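Local coordinates for cellulase (Bacillus sp. BG-CS10, PDB 5E09), which probably hydrolyses internal beta-1,4-glucosidic bonds of cellulose, with a family 5 glycoside hydrolase module and carbohydrate-binding modules in one chain, at residues 108-116 with 151-162. Residues are numbered along the deposited sequence; the frame is centred on the assembly and turned at random.
Sequences LWIYNMEHN and RFTRDWGEIQEN
The ring of Y111 lies flat against the extended backbone of F152 and T153, with the peptide nitrogen of T153 above the ring centre, 3.6 Å from its plane. With CG anti to the backbone N (chi1 174°), the Y111 ring reaches along that extended run, and its CZ comes to 3.5 Å from T153 CA. The Y111 carbonyl secures the same place: its O accepts from T153 N at 3.1 Å and from T153 OG1 at 3.0 Å. The amide approaches at a C=O...N angle of 154°, whereas the hydroxyl sits well above the carbonyl plane, so backbone and side chain of one threonine grip a single oxygen. Without the ring, as with an alanine at Y111, the F152–T153 peptide would probably lose its cover on that side.

F152 turns its ring to the interior, its edge facing the carbonyl oxygens of I110 and Y111. The selenium of M113, a selenomethionine here, stands obliquely 5.4 Å from the F152 ring centroid in a Met-aromatic contact, and L170 and F166 of helix 161-181 continue this apolar layer. Farther along, the extended side chain of E114 meets D155 from the opposite direction. Their carboxylates come as close as 3.1 Å between E114 OE2 and D155 OD2, an acidic pair that would probably raise the proton affinity of one member.

Both segments are largely loops at the C-terminal ends of consecutive barrel strands, 97-100 and 142-145, each leading to the helix that follows. Such packing of neighbouring beta-alpha loops is characteristic of the (beta/alpha)8 TIM barrel of family 5 glycoside hydrolases.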
loop_
_atom_site.group_PDB
_atom_site.type_symbol
_atom_site.label_atom_id
_atom_site.label_comp_id
_atom_site.label_asym_id
_atom_site.label_seq_id
_atom_site.Cartn_x
_atom_site.Cartn_y
_atom_site.Cartn_z
ATOM N N LEU A 108 -2.330 18.942 10.263
ATOM C CA LEU A 108 -2.561 19.356 11.649
ATOM C C LEU A 108 -2.471 20.875 11.900
ATOM O O LEU A 108 -3.288 21.442 12.627
ATOM C CB LEU A 108 -1.604 18.616 12.589
ATOM C CG LEU A 108 -1.704 17.089 12.596
ATOM C CD1 LEU A 108 -0.647 16.485 13.508
ATOM C CD2 LEU A 108 -3.096 16.644 13.013
ATOM N N TRP A 109 -1.386 21.482 11.390
ATOM C CA TRP A 109 -1.123 22.926 11.539
ATOM C C TRP A 109 -0.310 23.668 10.437
ATOM O O TRP A 109 -0.083 24.872 10.556
ATOM C CB TRP A 109 -0.490 23.202 12.908
ATOM C CG TRP A 109 0.821 22.506 13.114
ATOM C CD1 TRP A 109 1.015 21.263 13.641
ATOM C CD2 TRP A 109 2.122 23.015 12.797
ATOM N NE1 TRP A 109 2.356 20.965 13.670
ATOM C CE2 TRP A 109 3.057 22.025 13.159
ATOM C CE3 TRP A 109 2.587 24.211 12.242
ATOM C CZ2 TRP A 109 4.429 22.194 12.983
ATOM C CZ3 TRP A 109 3.950 24.377 12.069
ATOM C CH2 TRP A 109 4.854 23.374 12.439
ATOM N N ILE A 110 0.116 22.970 9.384
ATOM C CA ILE A 110 0.873 23.562 8.279
ATOM C C ILE A 110 -0.137 23.997 7.219
ATOM O O ILE A 110 0.004 25.026 6.558
ATOM C CB ILE A 110 1.865 22.559 7.665
ATOM C CG1 ILE A 110 2.831 22.043 8.734
ATOM C CG2 ILE A 110 2.628 23.200 6.517
ATOM C CD1 ILE A 110 3.844 21.049 8.212
ATOM N N TYR A 111 -1.163 23.162 7.095
ATOM C CA TYR A 111 -2.307 23.301 6.194
ATOM C C TYR A 111 -2.945 24.698 6.182
ATOM O O TYR A 111 -3.545 25.110 5.190
ATOM C CB TYR A 111 -3.330 22.238 6.609
ATOM C CG TYR A 111 -4.678 22.244 5.938
ATOM C CD1 TYR A 111 -4.892 21.535 4.758
ATOM C CD2 TYR A 111 -5.763 22.882 6.525
ATOM C CE1 TYR A 111 -6.137 21.506 4.152
ATOM C CE2 TYR A 111 -7.013 22.857 5.927
ATOM C CZ TYR A 111 -7.193 22.167 4.741
ATOM O OH TYR A 111 -8.428 22.138 4.139
ATOM N N ASN A 112 -2.784 25.425 7.284
ATOM C CA ASN A 112 -3.511 26.665 7.526
ATOM C C ASN A 112 -2.702 27.928 7.264
ATOM O O ASN A 112 -2.824 28.909 7.989
ATOM C CB ASN A 112 -4.004 26.688 8.971
ATOM C CG ASN A 112 -5.445 26.277 9.095
ATOM O OD1 ASN A 112 -6.338 27.123 9.157
ATOM N ND2 ASN A 112 -5.689 24.968 9.123
HETATM N N MSE A 113 -1.886 27.914 6.224
HETATM C CA MSE A 113 -0.923 28.980 6.043
HETATM C C MSE A 113 -1.529 30.250 5.467
HETATM O O MSE A 113 -1.126 31.355 5.834
HETATM C CB MSE A 113 0.208 28.505 5.148
HETATM C CG MSE A 113 1.521 29.078 5.556
HETATM SE SE MSE A 113 2.904 28.273 4.527
HETATM C CE MSE A 113 4.404 29.189 5.330
ATOM N N GLU A 114 -2.488 30.086 4.565
ATOM C CA GLU A 114 -3.191 31.215 3.961
ATOM C C GLU A 114 -3.755 32.169 5.017
ATOM O O GLU A 114 -3.694 33.388 4.861
ATOM C CB GLU A 114 -4.316 30.705 3.058
ATOM C CG GLU A 114 -5.017 31.782 2.250
ATOM C CD GLU A 114 -5.976 31.199 1.222
ATOM O OE1 GLU A 114 -6.059 29.957 1.123
ATOM O OE2 GLU A 114 -6.650 31.981 0.516
ATOM N N HIS A 115 -4.271 31.608 6.104
ATOM C CA HIS A 115 -4.990 32.391 7.096
ATOM C C HIS A 115 -4.281 32.437 8.441
ATOM O O HIS A 115 -4.872 32.827 9.445
ATOM C CB HIS A 115 -6.402 31.829 7.267
ATOM C CG HIS A 115 -7.201 31.824 6.003
ATOM N ND1 HIS A 115 -7.180 32.873 5.105
ATOM C CD2 HIS A 115 -8.025 30.893 5.469
ATOM C CE1 HIS A 115 -7.963 32.591 4.082
ATOM N NE2 HIS A 115 -8.490 31.394 4.277
ATOM N N ASN A 116 -3.012 32.047 8.458
ATOM C CA ASN A 116 -2.247 31.991 9.698
ATOM C C ASN A 116 -0.744 32.101 9.463
ATOM O O ASN A 116 0.061 31.751 10.329
ATOM C CB ASN A 116 -2.683 30.782 10.529
ATOM C CG ASN A 116 -2.225 30.861 11.969
ATOM O OD1 ASN A 116 -1.915 31.939 12.477
ATOM N ND2 ASN A 116 -2.170 29.710 12.636
ATOM N N ARG A 151 -0.502 19.900 1.891
ATOM C CA ARG A 151 -1.814 20.286 1.392
ATOM C C ARG A 151 -2.218 21.575 2.102
ATOM O O ARG A 151 -1.768 21.834 3.213
ATOM C CB ARG A 151 -2.833 19.166 1.630
ATOM C CG ARG A 151 -4.111 19.263 0.808
ATOM C CD ARG A 151 -5.124 18.202 1.238
ATOM N NE ARG A 151 -4.501 17.179 2.066
ATOM C CZ ARG A 151 -4.858 16.913 3.318
ATOM N NH1 ARG A 151 -5.859 17.577 3.884
ATOM N NH2 ARG A 151 -4.221 15.968 3.995
ATOM N N PHE A 152 -3.042 22.398 1.468
ATOM C CA PHE A 152 -3.442 23.651 2.099
ATOM C C PHE A 152 -4.930 23.889 1.967
ATOM O O PHE A 152 -5.598 23.245 1.160
ATOM C CB PHE A 152 -2.659 24.824 1.510
ATOM C CG PHE A 152 -1.176 24.662 1.624
ATOM C CD1 PHE A 152 -0.514 25.021 2.786
ATOM C CD2 PHE A 152 -0.445 24.120 0.581
ATOM C CE1 PHE A 152 0.852 24.857 2.900
ATOM C CE2 PHE A 152 0.919 23.954 0.689
ATOM C CZ PHE A 152 1.571 24.326 1.849
ATOM N N THR A 153 -5.427 24.822 2.775
ATOM C CA THR A 153 -6.850 25.119 2.873
ATOM C C THR A 153 -7.467 25.391 1.519
ATOM O O THR A 153 -7.009 26.246 0.760
ATOM C CB THR A 153 -7.127 26.330 3.781
ATOM O OG1 THR A 153 -6.345 26.227 4.976
ATOM C CG2 THR A 153 -8.606 26.378 4.148
ATOM N N ARG A 154 -8.528 24.651 1.239
ATOM C CA ARG A 154 -9.187 24.678 -0.056
ATOM C C ARG A 154 -10.250 25.775 -0.146
ATOM O O ARG A 154 -11.057 25.944 0.770
ATOM C CB ARG A 154 -9.785 23.299 -0.316
ATOM C CG ARG A 154 -11.135 23.225 -0.987
ATOM C CD ARG A 154 -11.527 21.756 -1.016
ATOM N NE ARG A 154 -12.751 21.473 -1.755
ATOM C CZ ARG A 154 -13.032 20.278 -2.263
ATOM N NH1 ARG A 154 -12.171 19.280 -2.107
ATOM N NH2 ARG A 154 -14.164 20.077 -2.926
ATOM N N ASP A 155 -10.214 26.536 -1.239
ATOM C CA ASP A 155 -11.218 27.563 -1.530
ATOM C C ASP A 155 -11.847 27.272 -2.885
ATOM O O ASP A 155 -13.050 27.053 -2.989
ATOM C CB ASP A 155 -10.607 28.969 -1.535
ATOM C CG ASP A 155 -9.870 29.299 -0.250
ATOM O OD1 ASP A 155 -10.134 28.642 0.778
ATOM O OD2 ASP A 155 -9.026 30.223 -0.271
ATOM N N TRP A 156 -11.006 27.266 -3.918
ATOM C CA TRP A 156 -11.430 26.999 -5.293
ATOM C C TRP A 156 -10.943 25.641 -5.794
ATOM O O TRP A 156 -10.338 25.529 -6.868
ATOM C CB TRP A 156 -10.919 28.096 -6.218
ATOM C CG TRP A 156 -11.340 27.931 -7.615
ATOM C CD1 TRP A 156 -12.489 28.392 -8.188
ATOM C CD2 TRP A 156 -10.608 27.277 -8.643
ATOM N NE1 TRP A 156 -12.520 28.056 -9.520
ATOM C CE2 TRP A 156 -11.373 27.372 -9.822
ATOM C CE3 TRP A 156 -9.376 26.618 -8.686
ATOM C CZ2 TRP A 156 -10.946 26.831 -11.022
ATOM C CZ3 TRP A 156 -8.960 26.083 -9.869
ATOM C CH2 TRP A 156 -9.738 26.192 -11.025
ATOM N N GLY A 157 -11.219 24.607 -5.011
ATOM C CA GLY A 157 -10.760 23.273 -5.336
ATOM C C GLY A 157 -9.581 22.880 -4.474
ATOM O O GLY A 157 -9.098 23.664 -3.655
ATOM N N GLU A 158 -9.111 21.658 -4.670
ATOM C CA GLU A 158 -8.076 21.096 -3.823
ATOM C C GLU A 158 -6.689 21.655 -4.158
ATOM O O GLU A 158 -5.770 21.579 -3.342
ATOM C CB GLU A 158 -8.095 19.573 -3.949
ATOM C CG GLU A 158 -7.511 18.847 -2.762
ATOM C CD GLU A 158 -7.477 17.363 -2.987
ATOM O OE1 GLU A 158 -7.146 16.949 -4.118
ATOM O OE2 GLU A 158 -7.787 16.607 -2.045
ATOM N N ILE A 159 -6.548 22.205 -5.365
ATOM C CA ILE A 159 -5.289 22.800 -5.827
ATOM C C ILE A 159 -5.512 24.214 -6.380
ATOM O O ILE A 159 -6.452 24.443 -7.147
ATOM C CB ILE A 159 -4.617 21.944 -6.937
ATOM C CG1 ILE A 159 -4.601 20.459 -6.568
ATOM C CG2 ILE A 159 -3.221 22.442 -7.226
ATOM C CD1 ILE A 159 -3.735 20.106 -5.386
ATOM N N GLN A 160 -4.656 25.156 -5.986
ATOM C CA GLN A 160 -4.676 26.514 -6.544
ATOM C C GLN A 160 -3.270 27.135 -6.518
ATOM O O GLN A 160 -2.319 26.500 -6.064
ATOM C CB GLN A 160 -5.689 27.388 -5.790
ATOM C CG GLN A 160 -5.750 27.146 -4.282
ATOM C CD GLN A 160 -7.071 27.592 -3.656
ATOM O OE1 GLN A 160 -8.148 27.215 -4.121
ATOM N NE2 GLN A 160 -6.991 28.386 -2.592
ATOM N N GLU A 161 -3.141 28.367 -7.010
ATOM C CA GLU A 161 -1.829 28.992 -7.234
ATOM C C GLU A 161 -1.080 29.360 -5.948
ATOM O O GLU A 161 0.141 29.111 -5.807
ATOM C CB GLU A 161 -1.993 30.249 -8.099
ATOM C CG GLU A 161 -2.441 29.981 -9.537
ATOM C CD GLU A 161 -2.662 31.253 -10.342
ATOM O OE1 GLU A 161 -2.655 32.352 -9.742
ATOM O OE2 GLU A 161 -2.849 31.152 -11.577
ATOM N N ASN A 162 -1.805 29.965 -5.009
ATOM C CA ASN A 162 -1.194 30.363 -3.750
ATOM C C ASN A 162 -0.709 29.138 -2.982
ATOM O O ASN A 162 0.193 29.243 -2.151
ATOM C CB ASN A 162 -2.158 31.194 -2.889
ATOM C CG ASN A 162 -3.542 30.575 -2.771
ATOM O OD1 ASN A 162 -3.797 29.479 -3.271
ATOM N ND2 ASN A 162 -4.439 31.274 -2.088
#